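Local coordinates for protein choline kinase (PDB 3MES) that probably transfers phosphate from ATP to choline and ethanolamine, and binds ADP and magnesium ions, at residues 86-91 / 102-107; 150-155 / 275-280; 157-162 / 269-274. All blocks are in the same frame, centred on the assembly; numbering follows the deposited sequence.

Interaction 1: residues 86-91 / 102-107; sequences LFVVSI and HPRILF. With ADP (adenosine-5'-diphosphate), chain I.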
loop_
_atom_site.group_PDB
_atom_site.type_symbol
_atom_site.label_atom_id
_atom_site.label_comp_id
_atom_site.label_asym_id
_atom_site.label_seq_id
_atom_site.Cartn_x
_atom_site.Cartn_y
_atom_site.Cartn_z
ATOM N N LEU B 86 -22.184 -6.187 -18.230
ATOM C CA LEU B 86 -20.865 -5.574 -18.204
ATOM C C LEU B 86 -20.063 -5.929 -19.447
ATOM O O LEU B 86 -20.101 -7.062 -19.927
ATOM C CB LEU B 86 -20.101 -5.991 -16.945
ATOM C CG LEU B 86 -20.791 -5.719 -15.604
ATOM C CD1 LEU B 86 -19.865 -6.064 -14.442
ATOM C CD2 LEU B 86 -21.256 -4.273 -15.508
ATOM N N PHE B 87 -19.336 -4.949 -19.965
ATOM C CA PHE B 87 -18.489 -5.162 -21.128
ATOM C C PHE B 87 -17.142 -4.500 -20.909
ATOM O O PHE B 87 -17.066 -3.382 -20.404
ATOM C CB PHE B 87 -19.136 -4.576 -22.387
ATOM C CG PHE B 87 -20.517 -5.097 -22.665
ATOM C CD1 PHE B 87 -20.703 -6.209 -23.470
ATOM C CD2 PHE B 87 -21.629 -4.464 -22.136
ATOM C CE1 PHE B 87 -21.975 -6.688 -23.734
ATOM C CE2 PHE B 87 -22.904 -4.937 -22.396
ATOM C CZ PHE B 87 -23.078 -6.050 -23.196
ATOM N N VAL B 88 -16.076 -5.194 -21.286
ATOM C CA VAL B 88 -14.765 -4.577 -21.317
ATOM C C VAL B 88 -14.483 -4.140 -22.749
ATOM O O VAL B 88 -14.390 -4.970 -23.654
ATOM C CB VAL B 88 -13.665 -5.529 -20.834
ATOM C CG1 VAL B 88 -12.354 -4.777 -20.690
ATOM C CG2 VAL B 88 -14.058 -6.164 -19.509
ATOM N N VAL B 89 -14.369 -2.832 -22.948
ATOM C CA VAL B 89 -14.126 -2.281 -24.273
ATOM C C VAL B 89 -12.686 -1.801 -24.381
ATOM O O VAL B 89 -12.301 -0.821 -23.746
ATOM C CB VAL B 89 -15.080 -1.115 -24.583
ATOM C CG1 VAL B 89 -14.890 -0.643 -26.016
ATOM C CG2 VAL B 89 -16.524 -1.534 -24.339
ATOM N N SER B 90 -11.895 -2.496 -25.189
ATOM C CA SER B 90 -10.474 -2.196 -25.303
ATOM C C SER B 90 -10.091 -1.700 -26.691
ATOM O O SER B 90 -10.784 -1.960 -27.674
ATOM C CB SER B 90 -9.643 -3.436 -24.964
ATOM O OG SER B 90 -10.023 -3.982 -23.715
ATOM N N ILE B 91 -8.980 -0.975 -26.755
ATOM C CA ILE B 91 -8.349 -0.642 -28.021
ATOM C C ILE B 91 -7.228 -1.648 -28.246
ATOM O O ILE B 91 -6.297 -1.738 -27.446
ATOM C CB ILE B 91 -7.766 0.782 -28.009
ATOM C CG1 ILE B 91 -8.857 1.803 -27.675
ATOM C CG2 ILE B 91 -7.119 1.105 -29.343
ATOM C CD1 ILE B 91 -10.034 1.781 -28.626
ATOM N N HIS B 102 -7.400 6.360 -21.649
ATOM C CA HIS B 102 -8.304 5.242 -21.392
ATOM C C HIS B 102 -8.316 4.253 -22.551
ATOM O O HIS B 102 -9.210 4.297 -23.397
ATOM C CB HIS B 102 -9.726 5.746 -21.141
ATOM C CG HIS B 102 -9.845 6.673 -19.974
ATOM N ND1 HIS B 102 -10.053 8.029 -20.118
ATOM C CD2 HIS B 102 -9.792 6.441 -18.641
ATOM C CE1 HIS B 102 -10.123 8.591 -18.924
ATOM N NE2 HIS B 102 -9.967 7.649 -18.011
ATOM N N PRO B 103 -7.320 3.357 -22.595
ATOM C CA PRO B 103 -7.240 2.313 -23.613
ATOM C C PRO B 103 -8.297 1.233 -23.395
ATOM O O PRO B 103 -8.788 0.641 -24.356
ATOM C CB PRO B 103 -5.838 1.733 -23.405
ATOM C CG PRO B 103 -5.528 2.004 -21.983
ATOM C CD PRO B 103 -6.174 3.319 -21.671
ATOM N N ARG B 104 -8.634 0.984 -22.135
ATOM C CA ARG B 104 -9.698 0.049 -21.788
ATOM C C ARG B 104 -10.719 0.745 -20.897
ATOM O O ARG B 104 -10.359 1.567 -20.059
ATOM C CB ARG B 104 -9.128 -1.179 -21.072
ATOM C CG ARG B 104 -8.188 -2.016 -21.929
ATOM C CD ARG B 104 -7.319 -2.945 -21.086
ATOM N NE ARG B 104 -8.070 -4.069 -20.531
ATOM C CZ ARG B 104 -8.338 -5.191 -21.195
ATOM N NH1 ARG B 104 -7.924 -5.336 -22.448
ATOM N NH2 ARG B 104 -9.024 -6.165 -20.612
ATOM N N ILE B 105 -11.994 0.425 -21.089
ATOM C CA ILE B 105 -13.044 0.963 -20.235
ATOM C C ILE B 105 -14.039 -0.121 -19.848
ATOM O O ILE B 105 -14.054 -1.204 -20.436
ATOM C CB ILE B 105 -13.794 2.150 -20.890
ATOM C CG1 ILE B 105 -14.622 1.683 -22.090
ATOM C CG2 ILE B 105 -12.823 3.255 -21.275
ATOM C CD1 ILE B 105 -15.923 1.000 -21.709
ATOM N N LEU B 106 -14.862 0.178 -18.848
ATOM C CA LEU B 106 -15.884 -0.747 -18.380
ATOM C C LEU B 106 -17.255 -0.187 -18.739
ATOM O O LEU B 106 -17.659 0.858 -18.233
ATOM C CB LEU B 106 -15.759 -0.944 -16.865
ATOM C CG LEU B 106 -16.609 -2.013 -16.173
ATOM C CD1 LEU B 106 -18.069 -1.590 -16.087
ATOM C CD2 LEU B 106 -16.465 -3.355 -16.876
ATOM N N PHE B 107 -17.960 -0.874 -19.632
ATOM C CA PHE B 107 -19.274 -0.419 -20.080
ATOM C C PHE B 107 -20.367 -1.104 -19.273
ATOM O O PHE B 107 -20.562 -2.312 -19.381
ATOM C CB PHE B 107 -19.462 -0.705 -21.570
ATOM C CG PHE B 107 -20.533 0.127 -22.219
ATOM C CD1 PHE B 107 -20.201 1.249 -22.965
ATOM C CD2 PHE B 107 -21.870 -0.210 -22.087
ATOM C CE1 PHE B 107 -21.183 2.018 -23.564
ATOM C CE2 PHE B 107 -22.856 0.557 -22.686
ATOM C CZ PHE B 107 -22.510 1.672 -23.424
HETATM P PB ADP I . -23.142 -6.529 -10.666
HETATM O O1B ADP I . -23.957 -7.214 -11.738
HETATM O O2B ADP I . -23.380 -5.043 -10.553
HETATM O O3B ADP I . -23.119 -7.268 -9.348
HETATM P PA ADP I . -20.344 -6.175 -10.397
HETATM O O1A ADP I . -20.380 -6.797 -9.021
HETATM O O2A ADP I . -20.175 -4.686 -10.557
HETATM O O3A ADP I . -21.642 -6.637 -11.232
HETATM O "O5'" ADP I . -19.198 -6.918 -11.242
HETATM C "C5'" ADP I . -17.880 -6.395 -11.287
HETATM C "C4'" ADP I . -16.951 -7.530 -11.674
HETATM O "O4'" ADP I . -16.504 -7.325 -13.012
HETATM C "C3'" ADP I . -15.724 -7.531 -10.780
HETATM O "O3'" ADP I . -15.616 -8.785 -10.108
HETATM C "C2'" ADP I . -14.549 -7.321 -11.708
HETATM O "O2'" ADP I . -13.891 -8.570 -11.922
HETATM C "C1'" ADP I . -15.171 -6.823 -13.000
HETATM N N9 ADP I . -15.243 -5.343 -12.973
HETATM C C8 ADP I . -16.328 -4.616 -12.645
HETATM N N7 ADP I . -16.072 -3.284 -12.720
HETATM C C5 ADP I . -14.790 -3.148 -13.107
HETATM C C6 ADP I . -13.875 -2.015 -13.381
HETATM N N6 ADP I . -14.296 -0.733 -13.253
HETATM N N1 ADP I . -12.612 -2.306 -13.764
HETATM C C2 ADP I . -12.185 -3.577 -13.894
HETATM N N3 ADP I . -12.957 -4.654 -13.665
HETATM C C4 ADP I . -14.247 -4.508 -13.273
#
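Arg104 folds back across the neighbouring strand so that Ser90 and Val88 both meet the same face of its guanidinium group. Ser90 OG lies 2.8 Å from Arg104 NH1, but it comes from above the flat group and the angle is too poor for a hydrogen bond. Val88 CG1 reaches the same group at Arg104 NH2, 3.6 Å away. A bend in the arginine chain, chi3 73°, turns the guanidinium over these two side chains. On the same face of the sheet, which carries Val88, Ser90, Arg104 and Leu106, Leu106 CG sits 3.7 Å from N7 of ADP, against the flat of the adenine, and Leu86 CD1 approaches O5' of the nucleotide at 3.4 Å.

Phe87, Val89, Ile105 and Phe107 occupy the other face. Val89 and Ile105 lie side by side and point the same way, with Ile105 CD1 3.7 Å from Val89 CB. The two phenylalanines touch chiefly at their bases, Phe87 CB lying 4.0 Å from Phe107 CB. Their rings then part, because CG of Phe107 is anti to the backbone N (chi1 -160°) while CG of Phe87 is anti to the carbonyl carbon. The Phe107 ring packs on Ile54, Ile57 and Cys58 of helix 51-61.

Paired backbone bonds join Phe87 to Phe107 and Val89 to Ile105, the straightest being Phe107 N to Phe87 O at 2.8 Å, and Ile91 N adds a further bond to Pro103 O. Strand 85-91 is also paired with strand 73-78. These are two adjacent inner strands of the five-stranded antiparallel sheet in the N-terminal lobe, as expected of the protein-kinase-like fold of this family, with one face covered by a helix and the other facing the nucleotide site.

Interaction 2: residues 150-155 / 275-280; sequences EFIDGE and LQTQNN. With ADP (adenosine-5'-diphosphate), chain I.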
loop_
_atom_site.group_PDB
_atom_site.type_symbol
_atom_site.label_atom_id
_atom_site.label_comp_id
_atom_site.label_asym_id
_atom_site.label_seq_id
_atom_site.Cartn_x
_atom_site.Cartn_y
_atom_site.Cartn_z
ATOM N N GLU B 150 -13.864 3.913 -15.831
ATOM C CA GLU B 150 -12.461 3.576 -15.972
ATOM C C GLU B 150 -12.292 2.086 -15.700
ATOM O O GLU B 150 -12.816 1.565 -14.712
ATOM C CB GLU B 150 -11.637 4.383 -14.971
ATOM C CG GLU B 150 -10.267 3.814 -14.680
ATOM C CD GLU B 150 -9.569 4.540 -13.545
ATOM O OE1 GLU B 150 -10.259 5.206 -12.742
ATOM O OE2 GLU B 150 -8.328 4.441 -13.454
ATOM N N PHE B 151 -11.576 1.392 -16.578
ATOM C CA PHE B 151 -11.316 -0.022 -16.355
ATOM C C PHE B 151 -10.116 -0.215 -15.434
ATOM O O PHE B 151 -8.981 0.079 -15.808
ATOM C CB PHE B 151 -11.095 -0.768 -17.673
ATOM C CG PHE B 151 -10.848 -2.241 -17.493
ATOM C CD1 PHE B 151 -11.908 -3.124 -17.364
ATOM C CD2 PHE B 151 -9.557 -2.740 -17.436
ATOM C CE1 PHE B 151 -11.686 -4.478 -17.192
ATOM C CE2 PHE B 151 -9.328 -4.093 -17.264
ATOM C CZ PHE B 151 -10.395 -4.964 -17.141
ATOM N N ILE B 152 -10.380 -0.703 -14.227
ATOM C CA ILE B 152 -9.325 -1.030 -13.278
ATOM C C ILE B 152 -8.674 -2.347 -13.682
ATOM O O ILE B 152 -9.214 -3.420 -13.419
ATOM C CB ILE B 152 -9.887 -1.172 -11.853
ATOM C CG1 ILE B 152 -10.675 0.084 -11.462
ATOM C CG2 ILE B 152 -8.769 -1.474 -10.859
ATOM C CD1 ILE B 152 -9.946 1.389 -11.734
ATOM N N ASP B 153 -7.517 -2.269 -14.331
ATOM C CA ASP B 153 -6.866 -3.474 -14.833
ATOM C C ASP B 153 -5.895 -4.058 -13.815
ATOM O O ASP B 153 -4.822 -3.509 -13.569
ATOM C CB ASP B 153 -6.164 -3.216 -16.172
ATOM C CG ASP B 153 -4.932 -2.348 -16.028
ATOM O OD1 ASP B 153 -4.987 -1.356 -15.270
ATOM O OD2 ASP B 153 -3.908 -2.655 -16.676
ATOM N N GLY B 154 -6.291 -5.181 -13.229
ATOM C CA GLY B 154 -5.472 -5.891 -12.259
ATOM C C GLY B 154 -6.128 -7.216 -11.928
ATOM O O GLY B 154 -7.251 -7.480 -12.349
ATOM N N GLU B 155 -5.426 -8.053 -11.176
ATOM C CA GLU B 155 -5.956 -9.353 -10.792
ATOM C C GLU B 155 -6.588 -9.304 -9.409
ATOM O O GLU B 155 -6.007 -8.745 -8.477
ATOM C CB GLU B 155 -4.852 -10.413 -10.832
ATOM C CG GLU B 155 -4.571 -10.937 -12.226
ATOM C CD GLU B 155 -5.781 -11.627 -12.825
ATOM O OE1 GLU B 155 -6.214 -12.659 -12.267
ATOM O OE2 GLU B 155 -6.300 -11.135 -13.849
ATOM N N LEU B 275 -8.716 -5.480 -6.430
ATOM C CA LEU B 275 -7.883 -5.712 -7.604
ATOM C C LEU B 275 -6.442 -5.280 -7.356
ATOM O O LEU B 275 -6.183 -4.159 -6.919
ATOM C CB LEU B 275 -8.448 -4.974 -8.819
ATOM C CG LEU B 275 -9.919 -5.237 -9.140
ATOM C CD1 LEU B 275 -10.323 -4.552 -10.443
ATOM C CD2 LEU B 275 -10.185 -6.732 -9.211
ATOM N N GLN B 276 -5.506 -6.178 -7.632
ATOM C CA GLN B 276 -4.094 -5.878 -7.449
ATOM C C GLN B 276 -3.510 -5.263 -8.714
ATOM O O GLN B 276 -3.136 -5.974 -9.644
ATOM C CB GLN B 276 -3.316 -7.141 -7.073
ATOM C CG GLN B 276 -1.810 -6.965 -7.129
ATOM C CD GLN B 276 -1.272 -6.157 -5.965
ATOM O OE1 GLN B 276 -0.660 -5.106 -6.153
ATOM N NE2 GLN B 276 -1.500 -6.645 -4.752
ATOM N N THR B 277 -3.443 -3.937 -8.748
ATOM C CA THR B 277 -2.861 -3.240 -9.883
ATOM C C THR B 277 -1.342 -3.243 -9.760
ATOM O O THR B 277 -0.786 -3.910 -8.888
ATOM C CB THR B 277 -3.382 -1.793 -9.995
ATOM O OG1 THR B 277 -2.768 -0.974 -8.990
ATOM C CG2 THR B 277 -4.892 -1.759 -9.819
ATOM N N GLN B 278 -0.676 -2.503 -10.637
ATOM C CA GLN B 278 0.781 -2.434 -10.629
ATOM C C GLN B 278 1.316 -1.898 -9.302
ATOM O O GLN B 278 2.146 -2.535 -8.654
ATOM C CB GLN B 278 1.280 -1.560 -11.783
ATOM C CG GLN B 278 2.788 -1.354 -11.801
ATOM C CD GLN B 278 3.550 -2.636 -12.086
ATOM O OE1 GLN B 278 4.307 -3.120 -11.246
ATOM N NE2 GLN B 278 3.346 -3.195 -13.274
ATOM N N ASN B 279 0.824 -0.731 -8.899
ATOM C CA ASN B 279 1.372 -0.029 -7.742
ATOM C C ASN B 279 0.503 -0.069 -6.491
ATOM O O ASN B 279 0.884 0.472 -5.453
ATOM C CB ASN B 279 1.670 1.424 -8.109
ATOM C CG ASN B 279 2.701 1.541 -9.209
ATOM O OD1 ASN B 279 2.379 1.910 -10.339
ATOM N ND2 ASN B 279 3.948 1.209 -8.890
ATOM N N ASN B 280 -0.661 -0.700 -6.579
ATOM C CA ASN B 280 -1.542 -0.765 -5.417
ATOM C C ASN B 280 -2.717 -1.718 -5.576
ATOM O O ASN B 280 -2.961 -2.256 -6.657
ATOM C CB ASN B 280 -2.055 0.632 -5.053
ATOM C CG ASN B 280 -2.833 1.282 -6.184
ATOM O OD1 ASN B 280 -4.050 1.457 -6.096
ATOM N ND2 ASN B 280 -2.136 1.631 -7.259
HETATM P PB ADP I . -23.142 -6.529 -10.666
HETATM O O1B ADP I . -23.957 -7.214 -11.738
HETATM O O2B ADP I . -23.380 -5.043 -10.553
HETATM O O3B ADP I . -23.119 -7.268 -9.348
HETATM P PA ADP I . -20.344 -6.175 -10.397
HETATM O O1A ADP I . -20.380 -6.797 -9.021
HETATM O O2A ADP I . -20.175 -4.686 -10.557
HETATM O O3A ADP I . -21.642 -6.637 -11.232
HETATM O "O5'" ADP I . -19.198 -6.918 -11.242
HETATM C "C5'" ADP I . -17.880 -6.395 -11.287
HETATM C "C4'" ADP I . -16.951 -7.530 -11.674
HETATM O "O4'" ADP I . -16.504 -7.325 -13.012
HETATM C "C3'" ADP I . -15.724 -7.531 -10.780
HETATM O "O3'" ADP I . -15.616 -8.785 -10.108
HETATM C "C2'" ADP I . -14.549 -7.321 -11.708
HETATM O "O2'" ADP I . -13.891 -8.570 -11.922
HETATM C "C1'" ADP I . -15.171 -6.823 -13.000
HETATM N N9 ADP I . -15.243 -5.343 -12.973
HETATM C C8 ADP I . -16.328 -4.616 -12.645
HETATM N N7 ADP I . -16.072 -3.284 -12.720
HETATM C C5 ADP I . -14.790 -3.148 -13.107
HETATM C C6 ADP I . -13.875 -2.015 -13.381
HETATM N N6 ADP I . -14.296 -0.733 -13.253
HETATM N N1 ADP I . -12.612 -2.306 -13.764
HETATM C C2 ADP I . -12.185 -3.577 -13.894
HETATM N N3 ADP I . -12.957 -4.654 -13.665
HETATM C C4 ADP I . -14.247 -4.508 -13.273
#
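Ile152 and Leu275 form the tight part of this contact, where Ile152 CG2 lies 3.5 Å from Leu275 CD1, and Leu275 CD1 also lies 3.4 Å from Ile152 O. Thr277 CG2 closes on Ile152 CG2 from farther along the chain, at 4.0 Å. On its nucleotide side Ile152 gives its backbone N to N1 of ADP (2.8 Å), while Glu150 O accepts from N6. Phe151 lays one ring face under C2 of the adenine, 3.4 Å from the ring plane.

Toward solvent the grip slackens. The short antiparallel pairing of Glu155 with Gln276 has one good bond, Gln276 N to Glu155 O at 2.7 Å, its donor standing well above the carbonyl plane; the return bond from Glu155 N to Gln276 O is weak at 3.5 Å. The Glu155 and Asp153 side chains are exposed.

Thr277 secures the turn that follows: both its N and its OG1 donate to Asn280 O. Asn279 packs on Asn280 of the second subunit, and Asn280 on Asn279 of that subunit. Residues 150-155 run from strand 146-150 to strand 155-156, the outer member of a three-stranded sheet in which strand 274-276 pairs with 281-283.

Interaction 3: residues 157-162 / 269-274; sequences LTTKQL and LQENNL. With MG (magnesium ion), chain M; PT3 (N-propyl-tartramic acid), chain L.
The Glu271 carboxylate is the flat group facing residues 157-162: Thr159 OG1 stands over one of its faces, 3.2 Å from OE1, and a magnesium ion sits at its oxygen edge, close to the carboxylate plane. OE2 binds the metal at 2.4 Å, whereas OE1 stays farther off at 2.7 Å. The main hydrogen bond of Thr159 OG1 goes to Asp308 OD1, and the backbone oxygens of Glu304 and Tyr307 also bind the ion. With CG lying between the backbone N and the carbonyl carbon (chi1 64°) and a second bend beyond it, the Glu271 chain passes Leu157 O, to which CG comes within 3.5 Å.

Leu157 supplies the rest of the interface. Its N donates to Leu274 O at 2.9 Å in a nearly straight bond, and its CD1 packs 3.4 Å from Leu274 CB. On the far side of residues 269-274, Asn272 extends to the propyl tail of N-propyl-tartramic acid, while Asn273 ND2 donates to Asp285 OD1 and Asp268 O. The spacing of Asp268 and Asn273 matches the Brenner motif of kinase-like phosphotransferases, so this segment fits the catalytic loop, with a magnesium site at its back.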
loop_
_atom_site.group_PDB
_atom_site.type_symbol
_atom_site.label_atom_id
_atom_site.label_comp_id
_atom_site.label_asym_id
_atom_site.label_seq_id
_atom_site.Cartn_x
_atom_site.Cartn_y
_atom_site.Cartn_z
ATOM N N LEU B 157 -7.521 -10.321 -5.776
ATOM C CA LEU B 157 -6.842 -11.100 -4.746
ATOM C C LEU B 157 -7.483 -12.475 -4.616
ATOM O O LEU B 157 -8.658 -12.651 -4.932
ATOM C CB LEU B 157 -6.899 -10.378 -3.401
ATOM C CG LEU B 157 -6.165 -9.040 -3.303
ATOM C CD1 LEU B 157 -6.537 -8.317 -2.016
ATOM C CD2 LEU B 157 -4.660 -9.240 -3.399
ATOM N N THR B 158 -6.708 -13.451 -4.164
ATOM C CA THR B 158 -7.256 -14.772 -3.879
ATOM C C THR B 158 -7.559 -14.882 -2.397
ATOM O O THR B 158 -7.054 -14.103 -1.592
ATOM C CB THR B 158 -6.285 -15.896 -4.269
ATOM O OG1 THR B 158 -5.059 -15.746 -3.540
ATOM C CG2 THR B 158 -5.994 -15.859 -5.761
ATOM N N THR B 159 -8.380 -15.860 -2.036
ATOM C CA THR B 159 -8.727 -16.070 -0.637
ATOM C C THR B 159 -7.485 -16.320 0.218
ATOM O O THR B 159 -7.409 -15.871 1.361
ATOM C CB THR B 159 -9.715 -17.235 -0.469
ATOM O OG1 THR B 159 -10.819 -17.057 -1.366
ATOM C CG2 THR B 159 -10.232 -17.294 0.966
ATOM N N LYS B 160 -6.512 -17.033 -0.339
ATOM C CA LYS B 160 -5.290 -17.350 0.397
ATOM C C LYS B 160 -4.404 -16.124 0.574
ATOM O O LYS B 160 -3.792 -15.935 1.627
ATOM C CB LYS B 160 -4.519 -18.474 -0.295
ATOM C CG LYS B 160 -5.221 -19.819 -0.211
ATOM C CD LYS B 160 -4.621 -20.847 -1.155
ATOM C CE LYS B 160 -5.390 -22.164 -1.070
ATOM N NZ LYS B 160 -4.939 -23.157 -2.082
ATOM N N GLN B 161 -4.346 -15.287 -0.455
ATOM C CA GLN B 161 -3.497 -14.103 -0.422
ATOM C C GLN B 161 -3.847 -13.173 0.731
ATOM O O GLN B 161 -3.016 -12.382 1.175
ATOM C CB GLN B 161 -3.575 -13.348 -1.747
ATOM C CG GLN B 161 -2.834 -14.019 -2.889
ATOM C CD GLN B 161 -2.857 -13.180 -4.146
ATOM O OE1 GLN B 161 -3.920 -12.784 -4.619
ATOM N NE2 GLN B 161 -1.680 -12.895 -4.690
ATOM N N LEU B 162 -5.081 -13.265 1.214
ATOM C CA LEU B 162 -5.503 -12.459 2.350
ATOM C C LEU B 162 -4.645 -12.754 3.577
ATOM O O LEU B 162 -4.444 -11.882 4.426
ATOM C CB LEU B 162 -6.982 -12.693 2.668
ATOM C CG LEU B 162 -7.977 -12.372 1.548
ATOM C CD1 LEU B 162 -9.381 -12.193 2.116
ATOM C CD2 LEU B 162 -7.547 -11.131 0.782
ATOM N N LEU B 269 -16.236 -5.956 1.304
ATOM C CA LEU B 269 -14.851 -5.957 0.859
ATOM C C LEU B 269 -14.264 -7.362 0.876
ATOM O O LEU B 269 -13.462 -7.702 1.743
ATOM C CB LEU B 269 -14.003 -5.006 1.707
ATOM C CG LEU B 269 -12.653 -4.611 1.101
ATOM C CD1 LEU B 269 -12.841 -4.018 -0.290
ATOM C CD2 LEU B 269 -11.914 -3.639 2.005
ATOM N N GLN B 270 -14.679 -8.173 -0.092
ATOM C CA GLN B 270 -14.159 -9.529 -0.256
ATOM C C GLN B 270 -13.038 -9.546 -1.300
ATOM O O GLN B 270 -12.841 -8.565 -2.017
ATOM C CB GLN B 270 -15.302 -10.496 -0.603
ATOM C CG GLN B 270 -14.951 -11.614 -1.568
ATOM C CD GLN B 270 -15.656 -11.466 -2.905
ATOM O OE1 GLN B 270 -16.579 -10.667 -3.045
ATOM N NE2 GLN B 270 -15.231 -12.246 -3.888
ATOM N N GLU B 271 -12.296 -10.646 -1.372
ATOM C CA GLU B 271 -11.084 -10.689 -2.193
ATOM C C GLU B 271 -11.320 -10.365 -3.672
ATOM O O GLU B 271 -10.481 -9.739 -4.319
ATOM C CB GLU B 271 -10.359 -12.031 -2.044
ATOM C CG GLU B 271 -11.144 -13.239 -2.533
ATOM C CD GLU B 271 -12.153 -13.727 -1.516
ATOM O OE1 GLU B 271 -12.881 -14.694 -1.820
ATOM O OE2 GLU B 271 -12.218 -13.145 -0.411
ATOM N N ASN B 272 -12.458 -10.792 -4.203
ATOM C CA ASN B 272 -12.778 -10.525 -5.603
ATOM C C ASN B 272 -13.104 -9.058 -5.867
ATOM O O ASN B 272 -13.213 -8.635 -7.018
ATOM C CB ASN B 272 -13.911 -11.431 -6.081
ATOM C CG ASN B 272 -13.482 -12.880 -6.190
ATOM O OD1 ASN B 272 -12.544 -13.205 -6.916
ATOM N ND2 ASN B 272 -14.166 -13.760 -5.465
ATOM N N ASN B 273 -13.251 -8.283 -4.795
ATOM C CA ASN B 273 -13.496 -6.850 -4.921
ATOM C C ASN B 273 -12.250 -6.027 -4.611
ATOM O O ASN B 273 -12.313 -4.804 -4.447
ATOM C CB ASN B 273 -14.671 -6.423 -4.043
ATOM C CG ASN B 273 -16.003 -6.810 -4.643
ATOM O OD1 ASN B 273 -16.107 -7.022 -5.850
ATOM N ND2 ASN B 273 -17.030 -6.909 -3.806
ATOM N N LEU B 274 -11.117 -6.714 -4.538
ATOM C CA LEU B 274 -9.829 -6.067 -4.358
ATOM C C LEU B 274 -8.920 -6.432 -5.525
ATOM O O LEU B 274 -8.423 -7.555 -5.608
ATOM C CB LEU B 274 -9.192 -6.503 -3.035
ATOM C CG LEU B 274 -9.933 -6.068 -1.767
ATOM C CD1 LEU B 274 -9.561 -6.955 -0.581
ATOM C CD2 LEU B 274 -9.670 -4.594 -1.463
HETATM MG MG MG M . -13.631 -14.667 0.731
HETATM O O1 PT3 L . -21.367 -7.609 -6.040
HETATM O O11 PT3 L . -23.405 -8.386 -6.522
HETATM C C1 PT3 L . -22.201 -8.525 -6.214
HETATM C C2 PT3 L . -21.694 -9.949 -6.005
HETATM O O2 PT3 L . -22.714 -10.902 -6.316
HETATM C C3 PT3 L . -21.277 -10.082 -4.544
HETATM O O3 PT3 L . -22.017 -11.129 -3.912
HETATM C C4 PT3 L . -19.789 -10.393 -4.519
HETATM O O41 PT3 L . -19.070 -9.954 -3.625
HETATM N N4 PT3 L . -19.363 -11.128 -5.544
HETATM C C41 PT3 L . -17.952 -11.512 -5.698
HETATM C C42 PT3 L . -17.835 -12.668 -6.694
HETATM C C43 PT3 L . -17.199 -13.893 -6.035
#

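How the interactions relate
Interactions 1 and 2 both touch ADP, and interaction 3 reaches it through Asn272. Interactions 1 and 2 have centres about 14 Å apart and touch directly: Phe151 CE1 packs 3.6 Å from Val88 CG1, and Phe151 and Leu106 lie on the same face of the adenine. Interaction 3 lies about 13 Å from interaction 2, centre to centre, and is nested within its loop; the segments run on in sequence, 269-274 into 275-280. Between interactions 1 and 3 the nearest atoms are about 9 Å apart. The magnesium held by Glu271 lies 16.9 Å from PB of ADP, well away from the phosphates.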